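Local structure of beta-N-acetylhexosaminidase (Akkermansia muciniphila, 6JEB) at residues A[357-361]-A[457-461]; A[370-376]-A[417-423]; A[352-357]-A[412-418]. The protein hydrolyses terminal non-reducing N-acetylglucosamine and N-acetylgalactosamine residues from beta-N-acetylhexosaminides, including chitobiose and terminally unbranched N-glycans. All blocks are in the same frame, centred on the assembly; numbering follows the deposited sequence. Where two conformers were deposited one is given.

Interaction 1: residues A[357-361]-A[457-461]; sequences QIQGQ and ERTQG
Gln-361 reaches from a type II beta turn, Ile-358 to Gln-361, to the loop that follows helix 434-452, tying a loop of the family 20 catalytic domain to the C-terminal part of the chain. From CB the side chain sets out with CG beside the backbone N (chi1 -64°) and then runs extended. CG lies 3.5 Å from Gln-460 O, CD carries on past the same oxygen, and NE2 donates to it (3.1 Å). That bond is nearly straight and in the plane of the amide, though the donor stands above the carbonyl plane. Tyr-412 OH is a further partner of NE2, while OE1 accepts a longer, bent bond from Ile-358 N, within the same turn. An amide suits this place because it donates and accepts at once. Glycine fits position 360, the third residue of the turn, where phi is positive (103°). Ile-358 supplies the apolar part: CG2 meets Gln-460 CB at 3.8 Å, and CD1 lies on the backbone of Thr-459. Gln-357, whose NE2 is bonded to Tyr-412 O, has its amide plane 86° from the Arg-458 guanidinium, and its OE1 sits 3.5 Å from Arg-458 CG.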
loop_
_atom_site.group_PDB
_atom_site.type_symbol
_atom_site.label_atom_id
_atom_site.label_comp_id
_atom_site.label_asym_id
_atom_site.label_seq_id
_atom_site.Cartn_x
_atom_site.Cartn_y
_atom_site.Cartn_z
ATOM N N GLN A 357 -15.840 7.203 4.500
ATOM C CA GLN A 357 -15.997 7.840 3.195
ATOM C C GLN A 357 -17.264 8.673 3.068
ATOM O O GLN A 357 -17.364 9.478 2.136
ATOM C CB GLN A 357 -15.934 6.812 2.064
ATOM C CG GLN A 357 -17.114 5.849 1.988
ATOM C CD GLN A 357 -16.700 4.553 1.328
ATOM O OE1 GLN A 357 -16.522 4.498 0.114
ATOM N NE2 GLN A 357 -16.498 3.511 2.131
ATOM N N ILE A 358 -18.230 8.499 3.968
ATOM C CA ILE A 358 -19.438 9.313 3.994
ATOM C C ILE A 358 -19.616 9.829 5.412
ATOM O O ILE A 358 -19.520 9.055 6.373
ATOM C CB ILE A 358 -20.675 8.514 3.533
ATOM C CG1 ILE A 358 -20.542 8.170 2.046
ATOM C CG2 ILE A 358 -21.960 9.298 3.802
ATOM C CD1 ILE A 358 -21.578 7.193 1.552
ATOM N N GLN A 359 -19.851 11.132 5.541
ATOM C CA GLN A 359 -20.008 11.743 6.855
ATOM C C GLN A 359 -21.117 11.044 7.635
ATOM O O GLN A 359 -22.214 10.812 7.116
ATOM C CB GLN A 359 -20.328 13.230 6.696
ATOM C CG GLN A 359 -20.416 13.991 8.013
ATOM C CD GLN A 359 -19.083 14.066 8.737
ATOM O OE1 GLN A 359 -18.047 14.343 8.129
ATOM N NE2 GLN A 359 -19.103 13.815 10.040
ATOM N N GLY A 360 -20.823 10.700 8.885
ATOM C CA GLY A 360 -21.743 9.971 9.726
ATOM C C GLY A 360 -21.412 8.501 9.866
ATOM O O GLY A 360 -21.934 7.844 10.775
ATOM N N GLN A 361 -20.564 7.968 8.992
ATOM C CA GLN A 361 -20.087 6.609 9.171
ATOM C C GLN A 361 -19.047 6.577 10.286
ATOM O O GLN A 361 -18.471 7.605 10.658
ATOM C CB GLN A 361 -19.525 6.076 7.852
ATOM C CG GLN A 361 -20.598 5.978 6.768
ATOM C CD GLN A 361 -20.100 5.316 5.502
ATOM O OE1 GLN A 361 -18.956 5.519 5.078
ATOM N NE2 GLN A 361 -20.955 4.510 4.892
ATOM N N GLU A 457 -21.575 0.104 -4.403
ATOM C CA GLU A 457 -22.481 1.183 -4.029
ATOM C C GLU A 457 -22.224 1.607 -2.589
ATOM O O GLU A 457 -22.033 0.769 -1.702
ATOM C CB GLU A 457 -23.936 0.738 -4.173
ATOM C CG GLU A 457 -24.924 1.828 -3.774
ATOM C CD GLU A 457 -26.374 1.438 -4.001
ATOM O OE1 GLU A 457 -26.794 0.365 -3.521
ATOM O OE2 GLU A 457 -27.095 2.210 -4.664
ATOM N N ARG A 458 -22.214 2.920 -2.357
ATOM C CA ARG A 458 -21.920 3.474 -1.039
ATOM C C ARG A 458 -23.030 4.421 -0.614
ATOM O O ARG A 458 -23.328 5.395 -1.314
ATOM C CB ARG A 458 -20.575 4.204 -1.042
ATOM C CG ARG A 458 -19.412 3.304 -1.392
ATOM C CD ARG A 458 -19.219 2.220 -0.343
ATOM N NE ARG A 458 -18.154 1.282 -0.696
ATOM C CZ ARG A 458 -18.336 0.017 -1.081
ATOM N NH1 ARG A 458 -19.554 -0.509 -1.180
ATOM N NH2 ARG A 458 -17.283 -0.737 -1.359
ATOM N N THR A 459 -23.643 4.124 0.530
ATOM C CA THR A 459 -24.556 5.020 1.214
ATOM C C THR A 459 -24.112 5.060 2.667
ATOM O O THR A 459 -23.347 4.203 3.119
ATOM C CB THR A 459 -25.995 4.497 1.145
ATOM O OG1 THR A 459 -26.078 3.269 1.880
ATOM C CG2 THR A 459 -26.409 4.246 -0.305
ATOM N N GLN A 460 -24.583 6.066 3.403
ATOM C CA GLN A 460 -24.179 6.172 4.800
ATOM C C GLN A 460 -24.501 4.893 5.566
ATOM O O GLN A 460 -23.683 4.412 6.361
ATOM C CB GLN A 460 -24.844 7.382 5.454
ATOM C CG GLN A 460 -24.383 7.628 6.887
ATOM C CD GLN A 460 -25.129 8.757 7.547
ATOM O OE1 GLN A 460 -25.529 9.717 6.892
ATOM N NE2 GLN A 460 -25.322 8.650 8.854
ATOM N N GLY A 461 -25.670 4.308 5.312
ATOM C CA GLY A 461 -26.129 3.170 6.081
ATOM C C GLY A 461 -25.741 1.795 5.587
ATOM O O GLY A 461 -26.032 0.815 6.280
#

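Interaction 2: residues A[370-376]-A[417-423]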
loop_
_atom_site.group_PDB
_atom_site.type_symbol
_atom_site.label_atom_id
_atom_site.label_comp_id
_atom_site.label_asym_id
_atom_site.label_seq_id
_atom_site.Cartn_x
_atom_site.Cartn_y
_atom_site.Cartn_z
ATOM N N THR A 370 -13.047 11.287 4.522
ATOM C CA THR A 370 -12.420 11.464 3.215
ATOM C C THR A 370 -13.393 10.921 2.176
ATOM O O THR A 370 -13.488 9.704 1.981
ATOM C CB THR A 370 -11.076 10.752 3.133
ATOM O OG1 THR A 370 -10.210 11.239 4.172
ATOM C CG2 THR A 370 -10.435 10.999 1.758
ATOM N N THR A 371 -14.126 11.817 1.520
ATOM C CA THR A 371 -15.091 11.378 0.528
ATOM C C THR A 371 -14.374 10.950 -0.748
ATOM O O THR A 371 -13.187 11.232 -0.961
ATOM C CB THR A 371 -16.061 12.507 0.179
ATOM O OG1 THR A 371 -15.334 13.584 -0.426
ATOM C CG2 THR A 371 -16.804 12.999 1.423
ATOM N N LEU A 372 -15.123 10.253 -1.605
ATOM C CA LEU A 372 -14.606 9.888 -2.919
ATOM C C LEU A 372 -14.179 11.123 -3.702
ATOM O O LEU A 372 -13.130 11.122 -4.355
ATOM C CB LEU A 372 -15.675 9.110 -3.685
ATOM C CG LEU A 372 -15.294 8.689 -5.096
ATOM C CD1 LEU A 372 -14.109 7.715 -5.050
ATOM C CD2 LEU A 372 -16.502 8.074 -5.766
ATOM N N GLN A 373 -14.970 12.197 -3.629
ATOM C CA GLN A 373 -14.621 13.421 -4.345
ATOM C C GLN A 373 -13.336 14.038 -3.805
ATOM O O GLN A 373 -12.498 14.515 -4.579
ATOM C CB GLN A 373 -15.776 14.421 -4.273
ATOM C CG GLN A 373 -15.572 15.629 -5.161
ATOM C CD GLN A 373 -16.835 16.458 -5.323
ATOM O OE1 GLN A 373 -17.899 16.099 -4.816
ATOM N NE2 GLN A 373 -16.723 17.565 -6.041
ATOM N N LYS A 374 -13.162 14.037 -2.481
ATOM C CA LYS A 374 -11.925 14.543 -1.892
ATOM C C LYS A 374 -10.738 13.717 -2.359
ATOM O O LYS A 374 -9.697 14.256 -2.758
ATOM C CB LYS A 374 -12.029 14.497 -0.365
ATOM C CG LYS A 374 -10.711 14.766 0.355
ATOM C CD LYS A 374 -10.214 16.174 0.074
ATOM C CE LYS A 374 -9.012 16.505 0.933
ATOM N NZ LYS A 374 -8.634 17.944 0.834
ATOM N N CYS A 375 -10.885 12.393 -2.306
ATOM C CA CYS A 375 -9.831 11.505 -2.766
ATOM C C CYS A 375 -9.425 11.830 -4.202
ATOM O O CYS A 375 -8.230 11.932 -4.511
ATOM C CB CYS A 375 -10.339 10.072 -2.639
ATOM S SG CYS A 375 -9.125 8.828 -2.931
ATOM N N TYR A 376 -10.411 11.993 -5.092
ATOM C CA TYR A 376 -10.123 12.278 -6.493
ATOM C C TYR A 376 -9.414 13.618 -6.684
ATOM O O TYR A 376 -8.753 13.820 -7.712
ATOM C CB TYR A 376 -11.398 12.190 -7.354
ATOM C CG TYR A 376 -11.016 12.141 -8.810
ATOM C CD1 TYR A 376 -10.619 10.945 -9.389
ATOM C CD2 TYR A 376 -10.962 13.298 -9.581
ATOM C CE1 TYR A 376 -10.193 10.890 -10.695
ATOM C CE2 TYR A 376 -10.543 13.255 -10.893
ATOM C CZ TYR A 376 -10.161 12.046 -11.449
ATOM O OH TYR A 376 -9.731 11.998 -12.754
ATOM N N ARG A 417 -12.840 4.356 -3.284
ATOM C CA ARG A 417 -11.747 5.328 -3.236
ATOM C C ARG A 417 -10.470 4.801 -3.881
ATOM O O ARG A 417 -9.732 5.577 -4.496
ATOM C CB ARG A 417 -11.517 5.851 -1.820
ATOM C CG ARG A 417 -12.616 6.825 -1.389
ATOM C CD ARG A 417 -12.497 7.215 0.077
ATOM N NE ARG A 417 -12.604 6.043 0.941
ATOM C CZ ARG A 417 -12.512 6.080 2.267
ATOM N NH1 ARG A 417 -12.349 7.239 2.896
ATOM N NH2 ARG A 417 -12.606 4.955 2.966
ATOM N N ALA A 418 -10.211 3.491 -3.795
ATOM C CA ALA A 418 -9.035 2.940 -4.468
ATOM C C ALA A 418 -9.080 3.178 -5.976
ATOM O O ALA A 418 -8.027 3.293 -6.607
ATOM C CB ALA A 418 -8.879 1.445 -4.168
ATOM N N CYS A 419 -10.281 3.249 -6.566
ATOM C CA CYS A 419 -10.401 3.580 -7.988
ATOM C C CYS A 419 -9.885 4.984 -8.265
ATOM O O CYS A 419 -9.233 5.226 -9.291
ATOM C CB CYS A 419 -11.863 3.483 -8.435
ATOM S SG CYS A 419 -12.667 1.914 -8.048
ATOM N N ALA A 420 -10.185 5.926 -7.366
ATOM C CA ALA A 420 -9.700 7.293 -7.521
ATOM C C ALA A 420 -8.192 7.359 -7.330
ATOM O O ALA A 420 -7.494 8.048 -8.086
ATOM C CB ALA A 420 -10.418 8.221 -6.538
ATOM N N ILE A 421 -7.673 6.642 -6.331
ATOM C CA ILE A 421 -6.226 6.557 -6.145
ATOM C C ILE A 421 -5.561 5.985 -7.392
ATOM O O ILE A 421 -4.502 6.461 -7.820
ATOM C CB ILE A 421 -5.891 5.729 -4.889
ATOM C CG1 ILE A 421 -6.447 6.404 -3.622
ATOM C CG2 ILE A 421 -4.381 5.497 -4.772
ATOM C CD1 ILE A 421 -5.791 7.731 -3.292
ATOM N N ALA A 422 -6.157 4.939 -7.980
ATOM C CA ALA A 422 -5.594 4.336 -9.187
ATOM C C ALA A 422 -5.469 5.364 -10.303
ATOM O O ALA A 422 -4.449 5.418 -11.005
ATOM C CB ALA A 422 -6.458 3.155 -9.643
ATOM N N GLU A 423 -6.500 6.192 -10.477
ATOM C CA GLU A 423 -6.466 7.209 -11.520
ATOM C C GLU A 423 -5.477 8.323 -11.180
ATOM O O GLU A 423 -4.797 8.848 -12.068
ATOM C CB GLU A 423 -7.884 7.737 -11.786
ATOM C CG GLU A 423 -7.954 8.774 -12.902
ATOM C CD GLU A 423 -9.252 8.727 -13.704
ATOM O OE1 GLU A 423 -9.655 7.623 -14.134
ATOM O OE2 GLU A 423 -9.869 9.796 -13.912
#
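Helices 372-376 and 417-423 run almost parallel, 14° between their directions and 8.7 Å between axes, with Leu-372 beside Arg-417 and Tyr-376 beside Ala-420. They belong to the catalytic barrel domain, where Ile-421 also packs on the barrel strand 392-399. Thr-371 is the N-cap of the first helix: its OG1 accepts from Lys-374 N, a task for which a short hydroxyl side chain is well suited. Between the helices, Ala-420 presents a bare methyl to Leu-372 CD1 and to the edge of the Tyr-376 ring at CD1 (3.9 Å). The small alanine lets the helices come close there. In the conformer described, Cys-375 SG lies near Ile-421 CD1 and Ala-420 CB; a small, apolar-leaning thiol suits this close helix-helix position. Toward the start of both helices, Arg-417 lays its aliphatic CG against Leu-372, then bends at chi3 to bring NH1 to Thr-370 O (2.9 Å), on a lone pair of the carbonyl. At the far end Tyr-376 OH donates to Glu-423 OE2, the ring and carboxylate planes 75° apart. The two carboxylate oxygens of Glu-423 thus divide their partners: OE2 takes the phenol and OE1 the ammonium of Lys-440 in a salt bridge, which would probably favour the ionised carboxylate in this buried place.

Interaction 3: residues A[352-357]-A[412-418]; sequences YLDFPQ and YRAYPRA. With ACM (acetamide), chain C.
Phe-355 O is gripped by both terminal nitrogens of Arg-417, NH1 and NH2, each at 2.9 Å. NH2 meets the oxygen almost head-on, in line with the carbonyl, whereas NH1 comes from above the carbonyl plane. NH2 also donates to Arg-413 O in its own segment, which fixes the guanidinium while it holds Phe-355 O. Two side chains sandwich the guanidinium: Gln-357 CB lies 3.5 Å above its centre, and Leu-353 CD2 is offset over the opposite face. CD1 of Leu-353 passes Ala-414 O and approaches the methyl of Ala-418, so the two branches of leucine cover both the arginine and the helix.

Water 1 sits between the segments, donating to Gln-357 OE1 and Arg-413 O and accepting from Arg-417 N and NE. Gln-357 completes its amide with a bond from NE2 to Tyr-412 O (2.8 Å), in the amide plane and close to straight. Arg-413 sends NH1 to Asp-354 O at 2.8 Å, with Pro-356 CA over one face of its guanidinium; its NE forms a salt bridge with Glu-463.

The type I beta turn from Tyr-352 to Phe-355, in the loop after strand 342-345, carries the substrate-binding residues Tyr-352, Leu-353 and Asp-354. Tyr-352 CB packs over the centre of the Phe-355 ring, and Tyr-352 OH donates to the acetamide O at 2.7 Å; Asp-257 binds the same ligand. Two arginines satisfying buried carbonyls thus form a second shell, which probably helps hold the turn, and with it the tyrosine hydroxyl, in place for substrate.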
loop_
_atom_site.group_PDB
_atom_site.type_symbol
_atom_site.label_atom_id
_atom_site.label_comp_id
_atom_site.label_asym_id
_atom_site.label_seq_id
_atom_site.Cartn_x
_atom_site.Cartn_y
_atom_site.Cartn_z
ATOM N N TYR A 352 -5.641 7.761 3.205
ATOM C CA TYR A 352 -5.856 6.885 4.353
ATOM C C TYR A 352 -7.277 6.344 4.249
ATOM O O TYR A 352 -8.241 7.003 4.649
ATOM C CB TYR A 352 -5.570 7.634 5.654
ATOM C CG TYR A 352 -4.128 7.478 6.090
ATOM C CD1 TYR A 352 -3.097 7.451 5.146
ATOM C CD2 TYR A 352 -3.790 7.348 7.437
ATOM C CE1 TYR A 352 -1.772 7.291 5.531
ATOM C CE2 TYR A 352 -2.468 7.192 7.831
ATOM C CZ TYR A 352 -1.465 7.155 6.871
ATOM O OH TYR A 352 -0.158 6.972 7.256
ATOM N N LEU A 353 -7.408 5.137 3.697
ATOM C CA LEU A 353 -8.727 4.603 3.387
ATOM C C LEU A 353 -9.389 3.931 4.582
ATOM O O LEU A 353 -10.515 3.432 4.450
ATOM C CB LEU A 353 -8.666 3.676 2.168
ATOM C CG LEU A 353 -8.056 4.353 0.931
ATOM C CD1 LEU A 353 -8.150 3.455 -0.298
ATOM C CD2 LEU A 353 -8.692 5.736 0.659
ATOM N N ASP A 354 -8.731 3.917 5.743
ATOM C CA ASP A 354 -9.434 3.546 6.962
ATOM C C ASP A 354 -10.425 4.621 7.399
ATOM O O ASP A 354 -11.353 4.315 8.155
ATOM C CB ASP A 354 -8.440 3.204 8.085
ATOM C CG ASP A 354 -7.414 4.308 8.344
ATOM O OD1 ASP A 354 -6.933 4.941 7.377
ATOM O OD2 ASP A 354 -7.066 4.529 9.528
ATOM N N PHE A 355 -10.265 5.859 6.928
ATOM C CA PHE A 355 -11.162 6.932 7.342
ATOM C C PHE A 355 -12.529 6.730 6.685
ATOM O O PHE A 355 -12.619 6.167 5.591
ATOM C CB PHE A 355 -10.601 8.296 6.922
ATOM C CG PHE A 355 -9.295 8.689 7.603
ATOM C CD1 PHE A 355 -8.704 7.889 8.574
ATOM C CD2 PHE A 355 -8.663 9.873 7.250
ATOM C CE1 PHE A 355 -7.504 8.268 9.190
ATOM C CE2 PHE A 355 -7.468 10.260 7.854
ATOM C CZ PHE A 355 -6.889 9.455 8.827
ATOM N N PRO A 356 -13.613 7.164 7.337
ATOM C CA PRO A 356 -14.945 6.978 6.743
ATOM C C PRO A 356 -15.084 7.768 5.448
ATOM O O PRO A 356 -14.529 8.858 5.299
ATOM C CB PRO A 356 -15.897 7.505 7.827
ATOM C CG PRO A 356 -15.063 8.477 8.623
ATOM C CD PRO A 356 -13.673 7.875 8.629
ATOM N N GLN A 357 -15.840 7.203 4.500
ATOM C CA GLN A 357 -15.997 7.840 3.195
ATOM C C GLN A 357 -17.264 8.673 3.068
ATOM O O GLN A 357 -17.364 9.478 2.136
ATOM C CB GLN A 357 -15.934 6.812 2.064
ATOM C CG GLN A 357 -17.114 5.849 1.988
ATOM C CD GLN A 357 -16.700 4.553 1.328
ATOM O OE1 GLN A 357 -16.522 4.498 0.114
ATOM N NE2 GLN A 357 -16.498 3.511 2.131
ATOM N N TYR A 412 -15.192 -2.565 1.806
ATOM C CA TYR A 412 -16.137 -1.464 1.929
ATOM C C TYR A 412 -15.413 -0.129 2.035
ATOM O O TYR A 412 -15.819 0.854 1.406
ATOM C CB TYR A 412 -17.084 -1.650 3.121
ATOM C CG TYR A 412 -18.131 -0.571 3.089
ATOM C CD1 TYR A 412 -19.288 -0.732 2.339
ATOM C CD2 TYR A 412 -17.932 0.635 3.755
ATOM C CE1 TYR A 412 -20.240 0.272 2.268
ATOM C CE2 TYR A 412 -18.861 1.649 3.684
ATOM C CZ TYR A 412 -20.017 1.459 2.943
ATOM O OH TYR A 412 -20.939 2.465 2.866
ATOM N N ARG A 413 -14.340 -0.069 2.835
ATOM C CA ARG A 413 -13.607 1.189 2.954
ATOM C C ARG A 413 -12.577 1.383 1.847
ATOM O O ARG A 413 -12.318 2.524 1.456
ATOM C CB ARG A 413 -13.005 1.359 4.354
ATOM C CG ARG A 413 -14.098 1.536 5.396
ATOM C CD ARG A 413 -13.778 2.501 6.538
ATOM N NE ARG A 413 -14.998 2.741 7.307
ATOM C CZ ARG A 413 -15.119 3.578 8.341
ATOM N NH1 ARG A 413 -14.078 4.281 8.774
ATOM N NH2 ARG A 413 -16.299 3.708 8.945
ATOM N N ALA A 414 -12.012 0.304 1.303
ATOM C CA ALA A 414 -11.006 0.470 0.258
ATOM C C ALA A 414 -11.612 0.996 -1.037
ATOM O O ALA A 414 -11.005 1.841 -1.705
ATOM C CB ALA A 414 -10.260 -0.842 0.012
ATOM N N TYR A 415 -12.807 0.499 -1.419
ATOM C CA TYR A 415 -13.470 0.847 -2.671
ATOM C C TYR A 415 -14.732 1.657 -2.405
ATOM O O TYR A 415 -15.420 1.428 -1.405
ATOM C CB TYR A 415 -13.828 -0.416 -3.476
ATOM C CG TYR A 415 -12.584 -1.065 -4.032
ATOM C CD1 TYR A 415 -12.069 -0.672 -5.264
ATOM C CD2 TYR A 415 -11.878 -2.007 -3.290
ATOM C CE1 TYR A 415 -10.905 -1.214 -5.754
ATOM C CE2 TYR A 415 -10.705 -2.568 -3.775
ATOM C CZ TYR A 415 -10.221 -2.158 -5.005
ATOM O OH TYR A 415 -9.061 -2.689 -5.500
ATOM N N PRO A 416 -15.083 2.608 -3.290
ATOM C CA PRO A 416 -14.424 2.934 -4.562
ATOM C C PRO A 416 -13.260 3.925 -4.477
ATOM O O PRO A 416 -12.753 4.303 -5.527
ATOM C CB PRO A 416 -15.555 3.578 -5.370
ATOM C CG PRO A 416 -16.363 4.272 -4.330
ATOM C CD PRO A 416 -16.377 3.304 -3.163
ATOM N N ARG A 417 -12.840 4.356 -3.284
ATOM C CA ARG A 417 -11.747 5.328 -3.236
ATOM C C ARG A 417 -10.470 4.801 -3.881
ATOM O O ARG A 417 -9.732 5.577 -4.496
ATOM C CB ARG A 417 -11.517 5.851 -1.820
ATOM C CG ARG A 417 -12.616 6.825 -1.389
ATOM C CD ARG A 417 -12.497 7.215 0.077
ATOM N NE ARG A 417 -12.604 6.043 0.941
ATOM C CZ ARG A 417 -12.512 6.080 2.267
ATOM N NH1 ARG A 417 -12.349 7.239 2.896
ATOM N NH2 ARG A 417 -12.606 4.955 2.966
ATOM N N ALA A 418 -10.211 3.491 -3.795
ATOM C CA ALA A 418 -9.035 2.940 -4.468
ATOM C C ALA A 418 -9.080 3.178 -5.976
ATOM O O ALA A 418 -8.027 3.293 -6.607
ATOM C CB ALA A 418 -8.879 1.445 -4.168
HETATM C C1 ACM C . 1.119 5.744 10.118
HETATM O O ACM C . 0.067 6.212 9.818
HETATM N N ACM C . 1.322 5.346 11.475
HETATM C C2 ACM C . 2.264 5.554 9.140
HETATM O O HOH W 1 -13.806 3.868 -0.514
#

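Interactions 2 and 3 are buried, whereas interaction 1 is only partly so and lies farther from the chain's centre. Interaction 3 lies nearest the acetamide pocket; interaction 1 continues from it to the surface, and interaction 2 flanks it inside the fold. Interactions 2 and 3 share helix 417-426 and Arg-417, which bonds two parts of the 352-376 connection; 1 and 3 share Gln-357. Thr-370 N bonded to Pro-356 O joins 2 to 3 through the backbone; Arg-458 NE bonded to Tyr-415 O joins 1 to 3. Chemistry follows place: helix packing with an acid-phenol pair in 2, arginine-carbonyl bonds and an internal water in 3, and glutamine amides with a few apolar contacts in 1.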